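Local coordinates for protein naphthalene dioxygenase large subunit (Rhodococcus sp., PDB 2B1X) that is the large subunit of a Rieske-type non-heme iron oxygenase, carrying an iron-sulfur cluster in one domain and a separate iron ion in another, at residues Ile66-Cys74 with His84-Val95. Residues are numbered along the deposited sequence; the frame is centred on the assembly and turned at random.
With FES (Fe2/s2 (inorganic) cluster), chain H.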
# COMPACT_ATOMS: atom_id res chain seq x y z
N ILE A 66 -5.16 16.72 -15.76
CA ILE A 66 -6.19 17.32 -14.93
C ILE A 66 -6.74 16.20 -14.10
O ILE A 66 -7.42 15.29 -14.62
CB ILE A 66 -7.29 18.07 -15.75
CG1 ILE A 66 -6.61 19.14 -16.65
CG2 ILE A 66 -8.30 18.69 -14.82
CD1 ILE A 66 -7.55 19.96 -17.56
N SER A 67 -6.41 16.24 -12.81
CA SER A 67 -6.67 15.14 -11.90
C SER A 67 -6.18 13.81 -12.51
O SER A 67 -5.06 13.74 -12.92
CB SER A 67 -8.14 15.11 -11.44
OG SER A 67 -8.45 16.37 -10.83
N GLU A 68 -7.02 12.78 -12.55
CA GLU A 68 -6.61 11.49 -13.09
C GLU A 68 -6.55 11.52 -14.63
O GLU A 68 -6.08 10.55 -15.25
CB GLU A 68 -7.60 10.37 -12.63
CG GLU A 68 -7.60 10.02 -11.14
CD GLU A 68 -8.38 11.00 -10.28
OE1 GLU A 68 -9.17 11.80 -10.80
OE2 GLU A 68 -8.20 10.97 -9.05
N ASP A 69 -7.09 12.56 -15.28
CA ASP A 69 -7.04 12.56 -16.75
C ASP A 69 -5.67 12.95 -17.26
O ASP A 69 -5.09 13.96 -16.83
CB ASP A 69 -8.07 13.47 -17.37
CG ASP A 69 -9.44 12.84 -17.38
OD1 ASP A 69 -9.62 11.80 -18.06
OD2 ASP A 69 -10.37 13.33 -16.69
N GLN A 70 -5.19 12.16 -18.22
CA GLN A 70 -3.87 12.30 -18.75
C GLN A 70 -3.93 12.84 -20.18
O GLN A 70 -4.65 12.30 -21.01
CB GLN A 70 -3.18 10.94 -18.69
CG GLN A 70 -1.68 11.03 -18.86
CD GLN A 70 -1.05 9.65 -18.93
OE1 GLN A 70 -1.30 8.94 -19.85
NE2 GLN A 70 -0.22 9.29 -17.95
N PHE A 71 -3.15 13.91 -20.44
CA PHE A 71 -3.16 14.61 -21.72
C PHE A 71 -1.79 14.71 -22.31
O PHE A 71 -0.82 14.99 -21.59
CB PHE A 71 -3.76 16.02 -21.57
CG PHE A 71 -5.22 16.01 -21.28
CD1 PHE A 71 -5.67 15.96 -19.95
CD2 PHE A 71 -6.15 16.01 -22.32
CE1 PHE A 71 -7.06 15.92 -19.66
CE2 PHE A 71 -7.54 15.96 -22.05
CZ PHE A 71 -7.99 15.90 -20.72
N ILE A 72 -1.67 14.46 -23.61
CA ILE A 72 -0.45 14.82 -24.34
C ILE A 72 -0.53 16.31 -24.70
O ILE A 72 -1.50 16.76 -25.33
CB ILE A 72 -0.33 13.98 -25.66
CG1 ILE A 72 -0.19 12.49 -25.34
CG2 ILE A 72 0.84 14.42 -26.48
CD1 ILE A 72 -0.59 11.62 -26.55
N VAL A 73 0.49 17.07 -24.30
CA VAL A 73 0.53 18.47 -24.64
C VAL A 73 1.71 18.61 -25.58
O VAL A 73 2.83 18.34 -25.19
CB VAL A 73 0.68 19.36 -23.36
CG1 VAL A 73 0.80 20.87 -23.75
CG2 VAL A 73 -0.51 19.13 -22.45
N CYS A 74 1.46 18.98 -26.83
CA CYS A 74 2.51 18.92 -27.84
C CYS A 74 2.49 20.09 -28.81
O CYS A 74 1.50 20.81 -28.91
CB CYS A 74 2.48 17.59 -28.60
SG CYS A 74 0.99 17.29 -29.59
N HIS A 84 -4.16 16.53 -26.23
CA HIS A 84 -4.87 15.32 -26.62
C HIS A 84 -5.05 14.41 -25.44
O HIS A 84 -4.06 14.08 -24.80
CB HIS A 84 -4.04 14.48 -27.60
CG HIS A 84 -3.53 15.21 -28.80
ND1 HIS A 84 -4.37 15.81 -29.72
CD2 HIS A 84 -2.27 15.35 -29.27
CE1 HIS A 84 -3.63 16.34 -30.69
NE2 HIS A 84 -2.36 16.05 -30.44
N LEU A 85 -6.26 13.93 -25.19
CA LEU A 85 -6.45 12.89 -24.20
C LEU A 85 -5.60 11.67 -24.58
O LEU A 85 -5.69 11.16 -25.72
CB LEU A 85 -7.95 12.49 -24.07
CG LEU A 85 -8.27 11.39 -23.03
CD1 LEU A 85 -8.13 11.98 -21.62
CD2 LEU A 85 -9.69 10.81 -23.25
N ASN A 86 -4.80 11.18 -23.63
CA ASN A 86 -3.86 10.10 -23.91
C ASN A 86 -4.50 8.71 -23.85
O ASN A 86 -4.08 7.83 -23.07
CB ASN A 86 -2.67 10.20 -22.97
CG ASN A 86 -1.54 9.26 -23.36
OD1 ASN A 86 -1.49 8.77 -24.48
ND2 ASN A 86 -0.64 8.98 -22.41
N ALA A 87 -5.49 8.52 -24.71
CA ALA A 87 -6.37 7.35 -24.67
C ALA A 87 -6.79 7.09 -26.08
O ALA A 87 -7.52 7.89 -26.66
CB ALA A 87 -7.60 7.61 -23.76
N CYS A 88 -6.32 5.98 -26.64
CA CYS A 88 -6.70 5.53 -27.97
C CYS A 88 -8.22 5.42 -28.07
O CYS A 88 -8.89 5.02 -27.11
CB CYS A 88 -6.05 4.17 -28.26
SG CYS A 88 -6.37 3.54 -29.94
N ARG A 89 -8.77 5.80 -29.22
CA ARG A 89 -10.21 5.87 -29.42
C ARG A 89 -10.81 4.48 -29.61
O ARG A 89 -12.02 4.33 -29.58
CB ARG A 89 -10.52 6.74 -30.66
CG ARG A 89 -10.12 8.23 -30.49
CD ARG A 89 -10.79 8.94 -29.31
NE ARG A 89 -12.25 8.81 -29.35
CZ ARG A 89 -13.08 9.61 -30.05
NH1 ARG A 89 -12.61 10.60 -30.81
NH2 ARG A 89 -14.40 9.39 -30.00
N HIS A 90 -9.96 3.48 -29.81
CA HIS A 90 -10.38 2.12 -30.09
C HIS A 90 -10.72 1.43 -28.77
O HIS A 90 -11.92 1.27 -28.47
CB HIS A 90 -9.31 1.39 -30.91
CG HIS A 90 -9.67 -0.02 -31.26
ND1 HIS A 90 -8.82 -1.08 -31.00
CD2 HIS A 90 -10.77 -0.56 -31.83
CE1 HIS A 90 -9.39 -2.21 -31.41
NE2 HIS A 90 -10.58 -1.91 -31.90
N ARG A 91 -9.70 1.09 -27.98
CA ARG A 91 -9.92 0.47 -26.66
C ARG A 91 -9.28 1.25 -25.51
O ARG A 91 -9.07 0.68 -24.43
CB ARG A 91 -9.44 -1.01 -26.66
CG ARG A 91 -10.20 -1.95 -25.68
CD ARG A 91 -11.62 -2.25 -26.12
NE ARG A 91 -11.57 -3.27 -27.16
CZ ARG A 91 -11.94 -3.09 -28.43
NH1 ARG A 91 -12.48 -1.94 -28.80
NH2 ARG A 91 -11.81 -4.11 -29.30
N GLY A 92 -8.89 2.51 -25.73
CA GLY A 92 -8.46 3.38 -24.63
C GLY A 92 -7.01 3.26 -24.15
O GLY A 92 -6.68 3.79 -23.08
N MET A 93 -6.15 2.55 -24.90
CA MET A 93 -4.75 2.45 -24.47
C MET A 93 -4.02 3.79 -24.54
O MET A 93 -4.35 4.61 -25.38
CB MET A 93 -3.95 1.38 -25.24
CG MET A 93 -2.74 0.96 -24.33
SD MET A 93 -1.67 -0.20 -24.99
CE MET A 93 -0.17 0.32 -24.15
N GLN A 94 -3.06 4.02 -23.63
CA GLN A 94 -2.15 5.18 -23.76
C GLN A 94 -1.40 5.06 -25.08
O GLN A 94 -0.83 4.00 -25.37
CB GLN A 94 -1.14 5.23 -22.65
CG GLN A 94 -1.70 5.52 -21.28
CD GLN A 94 -0.67 5.27 -20.23
OE1 GLN A 94 -0.29 4.11 -19.99
NE2 GLN A 94 -0.19 6.33 -19.61
N VAL A 95 -1.43 6.12 -25.89
CA VAL A 95 -0.69 6.13 -27.15
C VAL A 95 0.70 6.74 -26.93
O VAL A 95 1.53 6.82 -27.85
CB VAL A 95 -1.46 6.86 -28.28
CG1 VAL A 95 -2.78 6.09 -28.56
CG2 VAL A 95 -1.75 8.34 -27.92
FE1 FES H . -6.89 -0.83 -30.27
FE2 FES H . -5.44 1.42 -29.63
S1 FES H . -5.44 0.30 -31.55
S2 FES H . -6.72 0.17 -28.29
O HOH W 1 1.87 7.36 -18.14
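Gln70 and Asn86 meet through both backbone and side chain. Among the backbone bonds, Ile72 and His84 form an antiparallel hydrogen-bonded pair, Ile72 N to His84 O at 2.7 Å with a reciprocal bond from His84 N to Ile72 O; two residues along, past the non-hydrogen-bonded pair Phe71-Leu85, Asn86 N gives a nearly straight bond to Gln70 O, a single backbone bond just past the end of strand 81-85.

Side-chain amides supply the second group. Gln70 CG is anti to the backbone N (chi1 -164°) and the chain runs on extended, which delivers OE1 to two donors. Gln94 NE2 binds it at 2.8 Å on a lone pair, the two amide planes only 20° apart; Asn86 ND2, 2.6 Å from OE1, comes instead from above the carbonyl plane, 43° out of it. A water accepts from both Gln70 NE2 and Gln94 NE2 and so bridges two amide nitrogens, both donors, that cannot bond each other. Asn86 ND2 also reaches Cys96 O, and Gln94 OE1 binds Ser378 of the second subunit.

Apolar contacts lie on both faces of the hairpin. Leu85 CD1 sits over one face of the Phe71 ring, near its rim, 4.0 Å from CZ. On the face bearing Ile72 and His84, Ile72 CD1 crosses to Val95 CG2 at 3.7 Å.

Beyond this hairpin, Cys88 SG binds one cluster iron at 2.3 Å and His90 ND1 the other; Cys108 and His111 complete the set. The geometry is that of a Rieske domain, a beta hairpin (strands 69-75 and 81-85) of its antiparallel sheet leading into the first Cys-X-His cluster-binding loop.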